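Local coordinates for protein endoglycosidase (PDB 6Q64) that probably hydrolyses glycosidic bonds within complex N-glycans, as a family 18 glycoside hydrolase built on a TIM barrel, at residues A[86-91]-A[338-343]; A[101-106]-A[127-132]; A[251-256]-A[271-276]; A[312-317]-A[349-354]. The protein carries 1 engineered substitution. All blocks are in the same frame, centred on the assembly; numbering follows the deposited sequence.

Contact 1 (A[86-91]-A[338-343])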
loop_
_atom_site.group_PDB
_atom_site.type_symbol
_atom_site.label_atom_id
_atom_site.label_comp_id
_atom_site.label_asym_id
_atom_site.label_seq_id
_atom_site.Cartn_x
_atom_site.Cartn_y
_atom_site.Cartn_z
ATOM N N ASN A 86 0.075 -22.464 -8.720
ATOM C CA ASN A 86 0.838 -21.772 -7.631
ATOM C C ASN A 86 0.029 -20.644 -6.935
ATOM O O ASN A 86 -0.204 -19.582 -7.535
ATOM C CB ASN A 86 2.213 -21.265 -8.085
ATOM C CG ASN A 86 3.110 -20.964 -6.891
ATOM O OD1 ASN A 86 2.716 -21.158 -5.739
ATOM N ND2 ASN A 86 4.318 -20.481 -7.140
ATOM N N ALA A 87 -0.311 -20.853 -5.659
ATOM C CA ALA A 87 -1.032 -19.910 -4.762
ATOM C C ALA A 87 -0.324 -18.547 -4.715
ATOM O O ALA A 87 -1.031 -17.537 -4.671
ATOM C CB ALA A 87 -1.185 -20.481 -3.359
ATOM N N GLN A 88 1.009 -18.537 -4.756
ATOM C CA GLN A 88 1.887 -17.331 -4.746
ATOM C C GLN A 88 1.499 -16.282 -5.810
ATOM O O GLN A 88 1.967 -15.126 -5.677
ATOM C CB GLN A 88 3.334 -17.806 -4.923
ATOM C CG GLN A 88 4.379 -16.700 -5.010
ATOM C CD GLN A 88 5.763 -17.294 -5.098
ATOM O OE1 GLN A 88 6.031 -18.135 -5.966
ATOM N NE2 GLN A 88 6.635 -16.904 -4.174
ATOM N N ASN A 89 0.712 -16.619 -6.839
ATOM C CA ASN A 89 0.458 -15.703 -7.993
ATOM C C ASN A 89 -0.979 -15.131 -7.913
ATOM O O ASN A 89 -1.472 -14.499 -8.894
ATOM C CB ASN A 89 0.738 -16.409 -9.332
ATOM C CG ASN A 89 2.128 -17.008 -9.442
ATOM O OD1 ASN A 89 2.288 -18.212 -9.297
ATOM N ND2 ASN A 89 3.133 -16.200 -9.754
ATOM N N TYR A 90 -1.627 -15.328 -6.772
ATOM C CA TYR A 90 -3.070 -15.062 -6.561
ATOM C C TYR A 90 -3.301 -14.076 -5.402
ATOM O O TYR A 90 -2.878 -14.360 -4.220
ATOM C CB TYR A 90 -3.751 -16.375 -6.178
ATOM C CG TYR A 90 -4.114 -17.277 -7.321
ATOM C CD1 TYR A 90 -3.202 -18.188 -7.831
ATOM C CD2 TYR A 90 -5.397 -17.264 -7.847
ATOM C CE1 TYR A 90 -3.546 -19.031 -8.870
ATOM C CE2 TYR A 90 -5.759 -18.115 -8.877
ATOM C CZ TYR A 90 -4.830 -18.997 -9.398
ATOM O OH TYR A 90 -5.211 -19.810 -10.433
ATOM N N LEU A 91 -4.006 -12.974 -5.661
ATOM C CA LEU A 91 -4.435 -12.068 -4.558
ATOM C C LEU A 91 -5.320 -12.857 -3.591
ATOM O O LEU A 91 -5.132 -12.701 -2.354
ATOM C CB LEU A 91 -5.226 -10.880 -5.106
ATOM C CG LEU A 91 -4.458 -9.912 -6.000
ATOM C CD1 LEU A 91 -5.427 -8.903 -6.593
ATOM C CD2 LEU A 91 -3.347 -9.206 -5.238
ATOM N N ASP A 338 7.865 -14.387 0.887
ATOM C CA ASP A 338 7.551 -14.957 2.226
ATOM C C ASP A 338 6.824 -16.295 2.030
ATOM O O ASP A 338 6.700 -17.081 3.013
ATOM C CB ASP A 338 6.652 -13.978 2.995
ATOM C CG ASP A 338 6.501 -14.151 4.501
ATOM O OD1 ASP A 338 7.251 -14.968 5.125
ATOM O OD2 ASP A 338 5.643 -13.426 5.041
ATOM N N TYR A 339 6.294 -16.499 0.825
ATOM C CA TYR A 339 5.573 -17.730 0.437
ATOM C C TYR A 339 6.496 -18.944 0.553
ATOM O O TYR A 339 6.127 -19.915 1.189
ATOM C CB TYR A 339 4.933 -17.588 -0.942
ATOM C CG TYR A 339 4.030 -18.743 -1.246
ATOM C CD1 TYR A 339 4.542 -19.914 -1.804
ATOM C CD2 TYR A 339 2.688 -18.704 -0.897
ATOM C CE1 TYR A 339 3.725 -21.007 -2.052
ATOM C CE2 TYR A 339 1.858 -19.792 -1.138
ATOM C CZ TYR A 339 2.380 -20.944 -1.716
ATOM O OH TYR A 339 1.564 -22.010 -1.943
ATOM N N PRO A 340 7.700 -18.994 -0.049
ATOM C CA PRO A 340 8.528 -20.188 0.069
ATOM C C PRO A 340 8.862 -20.524 1.525
ATOM O O PRO A 340 9.513 -21.496 1.747
ATOM C CB PRO A 340 9.820 -19.892 -0.712
ATOM C CG PRO A 340 9.505 -18.679 -1.579
ATOM C CD PRO A 340 8.252 -18.033 -1.011
ATOM N N ASN A 341 8.452 -19.710 2.483
ATOM C CA ASN A 341 8.806 -19.949 3.909
ATOM C C ASN A 341 7.979 -21.126 4.456
ATOM O O ASN A 341 6.986 -21.516 3.836
ATOM C CB ASN A 341 8.588 -18.707 4.797
ATOM C CG ASN A 341 9.791 -17.795 4.896
ATOM O OD1 ASN A 341 10.860 -18.265 5.248
ATOM N ND2 ASN A 341 9.616 -16.504 4.629
ATOM N N ASP A 342 8.326 -21.571 5.661
ATOM C CA ASP A 342 7.593 -22.616 6.404
ATOM C C ASP A 342 7.186 -22.020 7.744
ATOM O O ASP A 342 8.035 -21.823 8.643
ATOM C CB ASP A 342 8.426 -23.896 6.535
ATOM C CG ASP A 342 7.847 -24.912 7.510
ATOM O OD1 ASP A 342 6.613 -24.841 7.820
ATOM O OD2 ASP A 342 8.648 -25.739 8.001
ATOM N N PRO A 343 5.872 -21.764 7.922
ATOM C CA PRO A 343 4.881 -21.915 6.858
ATOM C C PRO A 343 4.952 -20.851 5.791
ATOM O O PRO A 343 5.570 -19.830 6.027
ATOM C CB PRO A 343 3.531 -21.623 7.524
ATOM C CG PRO A 343 3.876 -20.899 8.816
ATOM C CD PRO A 343 5.260 -21.380 9.201
#

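Contact 2 (A[101-106]-A[127-132])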
loop_
_atom_site.group_PDB
_atom_site.type_symbol
_atom_site.label_atom_id
_atom_site.label_comp_id
_atom_site.label_asym_id
_atom_site.label_seq_id
_atom_site.Cartn_x
_atom_site.Cartn_y
_atom_site.Cartn_z
ATOM N N VAL A 101 -3.236 -4.037 -0.857
ATOM C CA VAL A 101 -1.946 -4.384 -1.480
ATOM C C VAL A 101 -1.686 -3.383 -2.601
ATOM O O VAL A 101 -2.655 -2.843 -3.203
ATOM C CB VAL A 101 -2.065 -5.853 -1.937
ATOM C CG1 VAL A 101 -1.642 -6.103 -3.367
ATOM C CG2 VAL A 101 -1.367 -6.818 -0.981
ATOM N N SER A 102 -0.412 -3.126 -2.837
ATOM C CA SER A 102 0.074 -2.348 -3.993
ATOM C C SER A 102 0.735 -3.302 -4.978
ATOM O O SER A 102 1.590 -4.095 -4.535
ATOM C CB SER A 102 1.001 -1.265 -3.544
ATOM O OG SER A 102 0.248 -0.153 -3.077
ATOM N N LEU A 103 0.354 -3.199 -6.250
ATOM C CA LEU A 103 0.812 -4.089 -7.337
ATOM C C LEU A 103 2.119 -3.547 -7.919
ATOM O O LEU A 103 2.071 -2.720 -8.854
ATOM C CB LEU A 103 -0.303 -4.175 -8.379
ATOM C CG LEU A 103 -1.648 -4.614 -7.813
ATOM C CD1 LEU A 103 -2.773 -4.370 -8.801
ATOM C CD2 LEU A 103 -1.604 -6.067 -7.399
ATOM N N TRP A 104 3.238 -4.045 -7.391
ATOM C CA TRP A 104 4.601 -3.847 -7.946
ATOM C C TRP A 104 4.659 -4.439 -9.362
ATOM O O TRP A 104 4.621 -5.695 -9.497
ATOM C CB TRP A 104 5.693 -4.442 -7.041
ATOM C CG TRP A 104 7.061 -3.998 -7.455
ATOM C CD1 TRP A 104 7.948 -4.677 -8.243
ATOM C CD2 TRP A 104 7.659 -2.723 -7.167
ATOM N NE1 TRP A 104 9.075 -3.927 -8.439
ATOM C CE2 TRP A 104 8.929 -2.720 -7.797
ATOM C CE3 TRP A 104 7.259 -1.589 -6.436
ATOM C CZ2 TRP A 104 9.797 -1.620 -7.706
ATOM C CZ3 TRP A 104 8.119 -0.509 -6.346
ATOM C CH2 TRP A 104 9.373 -0.525 -6.973
ATOM N N GLY A 105 4.700 -3.551 -10.362
ATOM C CA GLY A 105 5.062 -3.883 -11.746
ATOM C C GLY A 105 3.873 -3.819 -12.689
ATOM O O GLY A 105 4.076 -3.382 -13.853
ATOM N N THR A 106 2.681 -4.240 -12.256
ATOM C CA THR A 106 1.524 -4.362 -13.182
ATOM C C THR A 106 1.020 -2.965 -13.507
ATOM O O THR A 106 1.053 -2.137 -12.612
ATOM C CB THR A 106 0.398 -5.228 -12.620
ATOM O OG1 THR A 106 -0.155 -4.435 -11.571
ATOM C CG2 THR A 106 0.873 -6.599 -12.175
ATOM N N GLY A 127 -10.899 -7.323 0.266
ATOM C CA GLY A 127 -9.525 -6.887 -0.065
ATOM C C GLY A 127 -9.518 -5.751 -1.059
ATOM O O GLY A 127 -10.553 -5.567 -1.766
ATOM N N LYS A 128 -8.402 -5.022 -1.139
ATOM C CA LYS A 128 -8.256 -3.879 -2.085
ATOM C C LYS A 128 -6.876 -3.895 -2.747
ATOM O O LYS A 128 -5.821 -4.064 -2.043
ATOM C CB LYS A 128 -8.461 -2.555 -1.352
ATOM C CG LYS A 128 -9.883 -2.266 -0.903
ATOM C CD LYS A 128 -9.968 -0.963 -0.146
ATOM C CE LYS A 128 -11.245 -0.813 0.647
ATOM N NZ LYS A 128 -12.411 -0.826 -0.256
ATOM N N ALA A 129 -6.860 -3.653 -4.053
ATOM C CA ALA A 129 -5.617 -3.651 -4.844
ATOM C C ALA A 129 -5.400 -2.275 -5.462
ATOM O O ALA A 129 -6.351 -1.721 -6.084
ATOM C CB ALA A 129 -5.675 -4.735 -5.885
ATOM N N LEU A 130 -4.183 -1.755 -5.297
ATOM C CA LEU A 130 -3.805 -0.396 -5.750
ATOM C C LEU A 130 -2.856 -0.490 -6.928
ATOM O O LEU A 130 -1.883 -1.240 -6.832
ATOM C CB LEU A 130 -3.080 0.316 -4.608
ATOM C CG LEU A 130 -3.886 0.514 -3.338
ATOM C CD1 LEU A 130 -3.143 1.464 -2.429
ATOM C CD2 LEU A 130 -5.287 1.035 -3.648
ATOM N N LEU A 131 -3.054 0.361 -7.919
ATOM C CA LEU A 131 -1.962 0.697 -8.855
ATOM C C LEU A 131 -0.895 1.452 -8.077
ATOM O O LEU A 131 -1.223 2.014 -7.058
ATOM C CB LEU A 131 -2.508 1.514 -10.023
ATOM C CG LEU A 131 -3.017 0.659 -11.173
ATOM C CD1 LEU A 131 -3.048 1.460 -12.465
ATOM C CD2 LEU A 131 -2.163 -0.596 -11.345
ATOM N N CYS A 132 0.330 1.442 -8.577
ATOM C CA CYS A 132 1.530 1.906 -7.868
ATOM C C CYS A 132 2.677 2.082 -8.845
ATOM O O CYS A 132 2.818 1.240 -9.711
ATOM C CB CYS A 132 2.007 0.879 -6.866
ATOM S SG CYS A 132 3.508 1.449 -6.044
#

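Contact 3 (A[251-256]-A[271-276])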
loop_
_atom_site.group_PDB
_atom_site.type_symbol
_atom_site.label_atom_id
_atom_site.label_comp_id
_atom_site.label_asym_id
_atom_site.label_seq_id
_atom_site.Cartn_x
_atom_site.Cartn_y
_atom_site.Cartn_z
ATOM N N TYR A 251 -0.028 6.848 5.129
ATOM C CA TYR A 251 1.361 7.330 4.987
ATOM C C TYR A 251 2.235 6.085 5.083
ATOM O O TYR A 251 2.248 5.459 6.159
ATOM C CB TYR A 251 1.653 8.377 6.069
ATOM C CG TYR A 251 0.518 9.335 6.367
ATOM C CD1 TYR A 251 -0.168 9.970 5.354
ATOM C CD2 TYR A 251 0.114 9.605 7.654
ATOM C CE1 TYR A 251 -1.236 10.813 5.612
ATOM C CE2 TYR A 251 -0.950 10.446 7.928
ATOM C CZ TYR A 251 -1.622 11.070 6.907
ATOM O OH TYR A 251 -2.659 11.924 7.145
ATOM N N ILE A 252 2.890 5.692 3.997
ATOM C CA ILE A 252 3.571 4.364 3.947
ATOM C C ILE A 252 5.061 4.609 3.862
ATOM O O ILE A 252 5.510 5.272 2.888
ATOM C CB ILE A 252 3.086 3.490 2.772
ATOM C CG1 ILE A 252 1.557 3.445 2.697
ATOM C CG2 ILE A 252 3.694 2.108 2.868
ATOM C CD1 ILE A 252 1.033 2.480 1.666
ATOM N N TYR A 253 5.787 4.099 4.836
ATOM C CA TYR A 253 7.241 4.327 4.918
ATOM C C TYR A 253 7.962 3.005 4.665
ATOM O O TYR A 253 7.533 1.948 5.117
ATOM C CB TYR A 253 7.642 4.960 6.254
ATOM C CG TYR A 253 6.981 6.275 6.607
ATOM C CD1 TYR A 253 5.703 6.314 7.113
ATOM C CD2 TYR A 253 7.648 7.476 6.506
ATOM C CE1 TYR A 253 5.107 7.506 7.478
ATOM C CE2 TYR A 253 7.058 8.678 6.843
ATOM C CZ TYR A 253 5.785 8.698 7.347
ATOM O OH TYR A 253 5.185 9.854 7.757
ATOM N N GLN A 254 9.049 3.124 3.916
ATOM C CA GLN A 254 10.093 2.115 3.735
ATOM C C GLN A 254 11.011 2.159 4.950
ATOM O O GLN A 254 12.068 2.737 4.832
ATOM C CB GLN A 254 10.863 2.432 2.457
ATOM C CG GLN A 254 10.149 2.003 1.196
ATOM C CD GLN A 254 9.283 3.062 0.571
ATOM O OE1 GLN A 254 9.749 3.917 -0.176
ATOM N NE2 GLN A 254 7.991 2.948 0.794
ATOM N N ALA A 255 10.665 1.477 6.037
ATOM C CA ALA A 255 11.532 1.341 7.240
ATOM C C ALA A 255 12.465 0.133 7.099
ATOM O O ALA A 255 12.599 -0.648 8.069
ATOM C CB ALA A 255 10.686 1.215 8.490
ATOM N N TYR A 256 13.121 -0.001 5.952
ATOM C CA TYR A 256 13.912 -1.213 5.616
ATOM C C TYR A 256 15.129 -1.342 6.566
ATOM O O TYR A 256 15.254 -2.396 7.240
ATOM C CB TYR A 256 14.327 -1.192 4.141
ATOM C CG TYR A 256 13.245 -1.072 3.081
ATOM C CD1 TYR A 256 11.924 -1.450 3.275
ATOM C CD2 TYR A 256 13.600 -0.641 1.814
ATOM C CE1 TYR A 256 10.993 -1.377 2.241
ATOM C CE2 TYR A 256 12.685 -0.556 0.775
ATOM C CZ TYR A 256 11.374 -0.941 0.976
ATOM O OH TYR A 256 10.517 -0.806 -0.096
ATOM N N PRO A 271 3.834 15.098 13.385
ATOM C CA PRO A 271 2.552 15.615 13.846
ATOM C C PRO A 271 1.964 16.639 12.855
ATOM O O PRO A 271 0.802 16.883 12.949
ATOM C CB PRO A 271 2.888 16.132 15.244
ATOM C CG PRO A 271 4.346 16.520 15.146
ATOM C CD PRO A 271 4.957 15.466 14.264
ATOM N N ASN A 272 2.717 17.090 11.854
ATOM C CA ASN A 272 2.174 17.891 10.715
ATOM C C ASN A 272 1.091 17.102 9.956
ATOM O O ASN A 272 0.361 17.731 9.162
ATOM C CB ASN A 272 3.265 18.342 9.714
ATOM C CG ASN A 272 3.997 17.245 8.926
ATOM O OD1 ASN A 272 3.702 17.000 7.753
ATOM N ND2 ASN A 272 5.024 16.639 9.520
ATOM N N LEU A 273 1.051 15.769 10.102
ATOM C CA LEU A 273 0.177 14.882 9.295
ATOM C C LEU A 273 -1.052 14.526 10.111
ATOM O O LEU A 273 -0.856 14.066 11.236
ATOM C CB LEU A 273 0.896 13.585 8.933
ATOM C CG LEU A 273 2.162 13.694 8.101
ATOM C CD1 LEU A 273 2.775 12.315 7.942
ATOM C CD2 LEU A 273 1.882 14.312 6.740
ATOM N N ASP A 274 -2.240 14.665 9.519
ATOM C CA ASP A 274 -3.509 14.356 10.213
ATOM C C ASP A 274 -3.386 12.905 10.666
ATOM O O ASP A 274 -2.951 12.071 9.867
ATOM C CB ASP A 274 -4.741 14.665 9.359
ATOM C CG ASP A 274 -6.063 14.483 10.099
ATOM O OD1 ASP A 274 -6.284 15.184 11.096
ATOM O OD2 ASP A 274 -6.866 13.637 9.681
ATOM N N ASP A 275 -3.621 12.660 11.946
ATOM C CA ASP A 275 -3.876 11.308 12.485
ATOM C C ASP A 275 -2.744 10.354 12.108
ATOM O O ASP A 275 -3.014 9.223 11.715
ATOM C CB ASP A 275 -5.198 10.808 11.929
ATOM C CG ASP A 275 -5.707 9.572 12.636
ATOM O OD1 ASP A 275 -5.232 9.273 13.796
ATOM O OD2 ASP A 275 -6.560 8.921 12.019
ATOM N N TRP A 276 -1.508 10.776 12.268
ATOM C CA TRP A 276 -0.372 10.051 11.678
ATOM C C TRP A 276 -0.169 8.635 12.241
ATOM O O TRP A 276 0.199 7.763 11.468
ATOM C CB TRP A 276 0.853 10.920 11.809
ATOM C CG TRP A 276 1.315 11.129 13.202
ATOM C CD1 TRP A 276 0.983 12.148 14.038
ATOM C CD2 TRP A 276 2.277 10.334 13.890
ATOM N NE1 TRP A 276 1.662 12.029 15.213
ATOM C CE2 TRP A 276 2.455 10.927 15.161
ATOM C CE3 TRP A 276 2.957 9.157 13.575
ATOM C CZ2 TRP A 276 3.323 10.403 16.109
ATOM C CZ3 TRP A 276 3.834 8.640 14.501
ATOM C CH2 TRP A 276 4.005 9.252 15.752
#

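Contact 4 (A[312-317]-A[349-354])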
loop_
_atom_site.group_PDB
_atom_site.type_symbol
_atom_site.label_atom_id
_atom_site.label_comp_id
_atom_site.label_asym_id
_atom_site.label_seq_id
_atom_site.Cartn_x
_atom_site.Cartn_y
_atom_site.Cartn_z
ATOM N N GLN A 312 12.496 -7.256 13.789
ATOM C CA GLN A 312 12.118 -6.056 12.980
ATOM C C GLN A 312 10.620 -6.124 12.713
ATOM O O GLN A 312 9.890 -5.305 13.269
ATOM C CB GLN A 312 12.919 -5.905 11.678
ATOM C CG GLN A 312 12.614 -4.648 10.867
ATOM C CD GLN A 312 13.620 -4.296 9.784
ATOM O OE1 GLN A 312 13.766 -4.923 8.724
ATOM N NE2 GLN A 312 14.320 -3.208 10.011
ATOM N N ILE A 313 10.130 -7.073 11.931
ATOM C CA ILE A 313 8.688 -7.071 11.522
ATOM C C ILE A 313 7.772 -7.221 12.751
ATOM O O ILE A 313 6.595 -6.807 12.703
ATOM C CB ILE A 313 8.384 -8.136 10.458
ATOM C CG1 ILE A 313 7.000 -7.899 9.841
ATOM C CG2 ILE A 313 8.537 -9.531 11.043
ATOM C CD1 ILE A 313 6.806 -8.499 8.465
ATOM N N LEU A 314 8.240 -7.799 13.842
ATOM C CA LEU A 314 7.295 -8.069 14.952
ATOM C C LEU A 314 7.221 -6.814 15.803
ATOM O O LEU A 314 6.126 -6.546 16.336
ATOM C CB LEU A 314 7.749 -9.284 15.767
ATOM C CG LEU A 314 7.863 -10.594 14.991
ATOM C CD1 LEU A 314 8.392 -11.692 15.886
ATOM C CD2 LEU A 314 6.528 -10.988 14.407
ATOM N N ASP A 315 8.355 -6.111 15.930
ATOM C CA ASP A 315 8.411 -4.807 16.616
ATOM C C ASP A 315 7.450 -3.878 15.894
ATOM O O ASP A 315 6.607 -3.241 16.564
ATOM C CB ASP A 315 9.818 -4.219 16.629
ATOM C CG ASP A 315 9.935 -2.999 17.528
ATOM O OD1 ASP A 315 9.444 -3.068 18.699
ATOM O OD2 ASP A 315 10.478 -1.983 17.028
ATOM N N TYR A 316 7.550 -3.842 14.566
ATOM C CA TYR A 316 6.714 -2.938 13.740
ATOM C C TYR A 316 5.237 -3.212 14.054
ATOM O O TYR A 316 4.450 -2.334 14.395
ATOM C CB TYR A 316 7.065 -3.076 12.262
ATOM C CG TYR A 316 8.399 -2.510 11.859
ATOM C CD1 TYR A 316 9.419 -2.270 12.772
ATOM C CD2 TYR A 316 8.659 -2.202 10.537
ATOM C CE1 TYR A 316 10.659 -1.749 12.386
ATOM C CE2 TYR A 316 9.899 -1.718 10.122
ATOM C CZ TYR A 316 10.908 -1.510 11.045
ATOM O OH TYR A 316 12.114 -1.030 10.637
ATOM N N ALA A 317 4.840 -4.462 13.979
ATOM C CA ALA A 317 3.410 -4.817 14.088
ATOM C C ALA A 317 2.887 -4.422 15.464
ATOM O O ALA A 317 1.678 -4.234 15.547
ATOM C CB ALA A 317 3.218 -6.295 13.834
ATOM N N ARG A 349 2.178 -13.303 8.584
ATOM C CA ARG A 349 1.063 -13.900 9.379
ATOM C C ARG A 349 1.331 -13.756 10.891
ATOM O O ARG A 349 0.388 -13.460 11.699
ATOM C CB ARG A 349 0.949 -15.385 9.053
ATOM C CG ARG A 349 -0.077 -15.740 7.994
ATOM C CD ARG A 349 -0.271 -17.247 7.996
ATOM N NE ARG A 349 -0.377 -17.764 6.650
ATOM C CZ ARG A 349 -1.495 -17.761 5.931
ATOM N NH1 ARG A 349 -2.622 -17.279 6.437
ATOM N NH2 ARG A 349 -1.487 -18.260 4.703
ATOM N N LYS A 350 2.570 -14.050 11.260
ATOM C CA LYS A 350 3.040 -13.964 12.644
ATOM C C LYS A 350 2.915 -12.504 13.084
ATOM O O LYS A 350 2.302 -12.245 14.139
ATOM C CB LYS A 350 4.491 -14.434 12.739
ATOM C CG LYS A 350 4.915 -14.886 14.129
ATOM C CD LYS A 350 6.334 -15.327 14.136
ATOM C CE LYS A 350 6.519 -16.664 14.815
ATOM N NZ LYS A 350 6.582 -16.475 16.291
ATOM N N ALA A 351 3.474 -11.591 12.292
ATOM C CA ALA A 351 3.497 -10.145 12.591
ATOM C C ALA A 351 2.070 -9.710 12.911
ATOM O O ALA A 351 1.856 -9.242 14.029
ATOM C CB ALA A 351 4.091 -9.376 11.451
ATOM N N LEU A 352 1.105 -9.974 12.032
ATOM C CA LEU A 352 -0.309 -9.541 12.247
ATOM C C LEU A 352 -0.935 -10.267 13.432
ATOM O O LEU A 352 -1.856 -9.715 14.015
ATOM C CB LEU A 352 -1.106 -9.749 10.966
ATOM C CG LEU A 352 -0.525 -8.948 9.809
ATOM C CD1 LEU A 352 -1.241 -9.214 8.515
ATOM C CD2 LEU A 352 -0.580 -7.461 10.144
ATOM N N TYR A 353 -0.427 -11.434 13.794
ATOM C CA TYR A 353 -0.929 -12.186 14.959
ATOM C C TYR A 353 -0.405 -11.477 16.208
ATOM O O TYR A 353 -1.133 -11.336 17.215
ATOM C CB TYR A 353 -0.506 -13.657 14.874
ATOM C CG TYR A 353 -0.680 -14.415 16.176
ATOM C CD1 TYR A 353 -1.948 -14.714 16.656
ATOM C CD2 TYR A 353 0.416 -14.849 16.909
ATOM C CE1 TYR A 353 -2.125 -15.373 17.867
ATOM C CE2 TYR A 353 0.255 -15.511 18.110
ATOM C CZ TYR A 353 -1.016 -15.751 18.609
ATOM O OH TYR A 353 -1.166 -16.437 19.782
ATOM N N PHE A 354 0.853 -11.041 16.146
ATOM C CA PHE A 354 1.522 -10.276 17.240
ATOM C C PHE A 354 0.800 -8.912 17.395
ATOM O O PHE A 354 0.283 -8.626 18.458
ATOM C CB PHE A 354 3.038 -10.249 16.992
ATOM C CG PHE A 354 3.778 -11.397 17.633
ATOM C CD1 PHE A 354 3.380 -12.708 17.432
ATOM C CD2 PHE A 354 4.864 -11.183 18.457
ATOM C CE1 PHE A 354 4.052 -13.759 18.043
ATOM C CE2 PHE A 354 5.521 -12.234 19.078
ATOM C CZ PHE A 354 5.122 -13.522 18.859
#

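Contact 1 (A[86-91]-A[338-343])
Tyr339 has its CG turned opposite the backbone N (chi1 -171°), which throws the ring across to Gln88, whose own chain leaves the backbone in the same way (chi1 177°) and runs on extended past the ring. Both residues sit in loops that follow strands of the TIM barrel: segment 86-91 comes after strand 72-76, while segment 338-343 comes after the neighbouring strand 329-333, so the contact bridges the loops of the first and last strands, near the surface.

Gln88 CB lies over one face of the Tyr339 ring, 4.0 Å from its centroid and shifted toward the rim, in a CH-pi contact. Farther out, Gln88 NE2 passes Tyr339 CB and comes to 3.7 Å from Pro340 CD, but its hydrogen bond goes to Glu336 O, just before the second segment. Ala87 CB meets the phenol end of the ring, 3.8 Å from Tyr339 CE2. With an alanine in place of Tyr339, Ala87 CB and Gln88 CB would probably lose their apolar partner and a gap would open between the loops.

In 338-343, a type I turn from Asp338 to Asn341 carries the tyrosine, and Asn341 ND2 holds Asp338 OD1 at 2.9 Å on its anti lone pair. In 86-91, Asn86 closes an Asx turn: Gln88 N reaches Asn86 OD1 at 3.3 Å, the donor standing well above the carbonyl plane.

Contact 2 (A[101-106]-A[127-132])
Val101 and Ser102 pair with Ala129 and Leu130 in parallel register, and three backbone hydrogen bonds carry the pairing. Val101 N donates to Lys128 O at 2.8 Å, Leu130 N returns the bond to Val101 O at 2.8 Å, and Leu103 N takes Leu130 O at 3.0 Å. Ala129 CA adds a CA-H...O contact to Val101 O (3.5 Å).

This is the pairing of the second and third strands of the TIM barrel, the two ends of a beta-alpha-beta crossover whose return path is helix 112-123.

The van der Waals contacts divide between the two faces of the sheet. Val101 and Ala129 point to the outside of the barrel, where Leu103 CD1 closes on Ala129 CB at 4.1 Å and Phe77 packs against Val101; Leu103 CG sits beside its backbone N (chi1 -55°), which also lays the side chain against Leu130 O. Ser102 and Leu130 face the barrel interior. There Ser102 CB meets Cys132 CB at 4.1 Å, and Ser102 OG lies 3.7 Å from Leu130 CB.

As for polar side-chain atoms, Ser102 OG is hydrogen-bonded to Asp186 OD2, an acid on strand 184-189.

Contact 3 (A[251-256]-A[271-276])
Tyr251 reaches out of the strand with its hydroxyl and gives a short hydrogen bond, OH to Asp274 O, 2.7 Å. Asp274 O sits at the ring edge, in plane, and the hydroxyl meets it on a lone pair. Leu273 takes one face of the ring: its CD1 stands 4.2 Å from the Tyr251 centroid, 24° off the normal and displaced toward the rim, while Leu273 CB touches Tyr251 CE2 at 3.8 Å. Trp276 CA comes up to the ring edge, also 3.8 Å from Tyr251 CE2. Tyr253, pointing against the leucine, brings its OH to 3.4 Å from the same Leu273 CD1.

Around this first shell, Lys279 NZ and Ser245 O also lie within hydrogen-bonding reach of Tyr251 OH. The lysine can donate to the hydroxyl oxygen, whereas the carbonyl oxygens of Asp274 and Ser245 must share or compete for its one proton. Ser245 OG in turn bonds Asp274 N and Thr242 OG1 bonds Asn272 O, holding the loop that offers the carbonyl. A phenylalanine in place of Tyr251 could still lie under Leu273, but would probably leave Asp274 O and Lys279 without their shared partner and the loop less firmly held.

Tyr251 opens strand 251-254, and the loop 271-276 leads from helix 261-268 toward strand 280-285. The packing therefore closes a beta-alpha-beta unit at the end of the TIM barrel where the strands begin, away from the C-terminal strand ends that carry the active site in family 18 enzymes.

Contact 4 (A[312-317]-A[349-354])
Helix segments 312-317 and 349-354 run in roughly the same direction, their axes 8.2 Å apart at closest approach and crossed at -33°, with Leu314 and Ala351 nearest in the backbone. They are neighbours in the outer helix layer of the TIM barrel, helix 311-317 coming after strand 280-285 and helix 346-358 after strand 329-333.

Small residues let them come so close. Ala351 is the centre: Ile313 CG1 touches its CB at 3.6 Å, and Ala317 CB is 4.0 Å from the same methyl. Ala317 CB also rests on the backbone, 3.3 Å from Ala351 O. Ile313 brings CG1 there by setting it opposite the backbone N (chi1 -167°), which leaves CG2 in the crowded position between N and the carbonyl carbon. Beneath the pair lies the sheet, where Ala351 packs on Ile330 and Ile313 on Thr332 of strand 329-333.

Leu314 fills the other side. Its CD2 leans over the second helix, 3.6 Å from Ala351 CA, with the aliphatic part of Lys350 alongside. The same methyl continues onto one face of the Phe354 ring, where Leu314 CD2 lies 4.3 Å from Phe354 CG.

In the fold
All four contacts belong to one TIM barrel. Leu91 ties contact 1 to contact 2, its CD2 lying 4.0 Å from Val101 CG1. Contacts 3 and 4 are joined by polar groups: Tyr316 OH is 2.6 Å from Ala255 O, and Gln312 NE2 is 3.0 Å from Tyr256 O, both probable hydrogen bonds. Contacts 1 and 4 come within about 5 Å at their nearest atoms. Contacts 2 and 3 reach the same sheet, centres about 19 Å apart. Contact 2 has the inward-facing serine; contact 3 packs on the outside near the strand starts, and only the far end of strand 251-254, at Gln254, comes near Gln190, the engineered residue at the position of the family's catalytic glutamate.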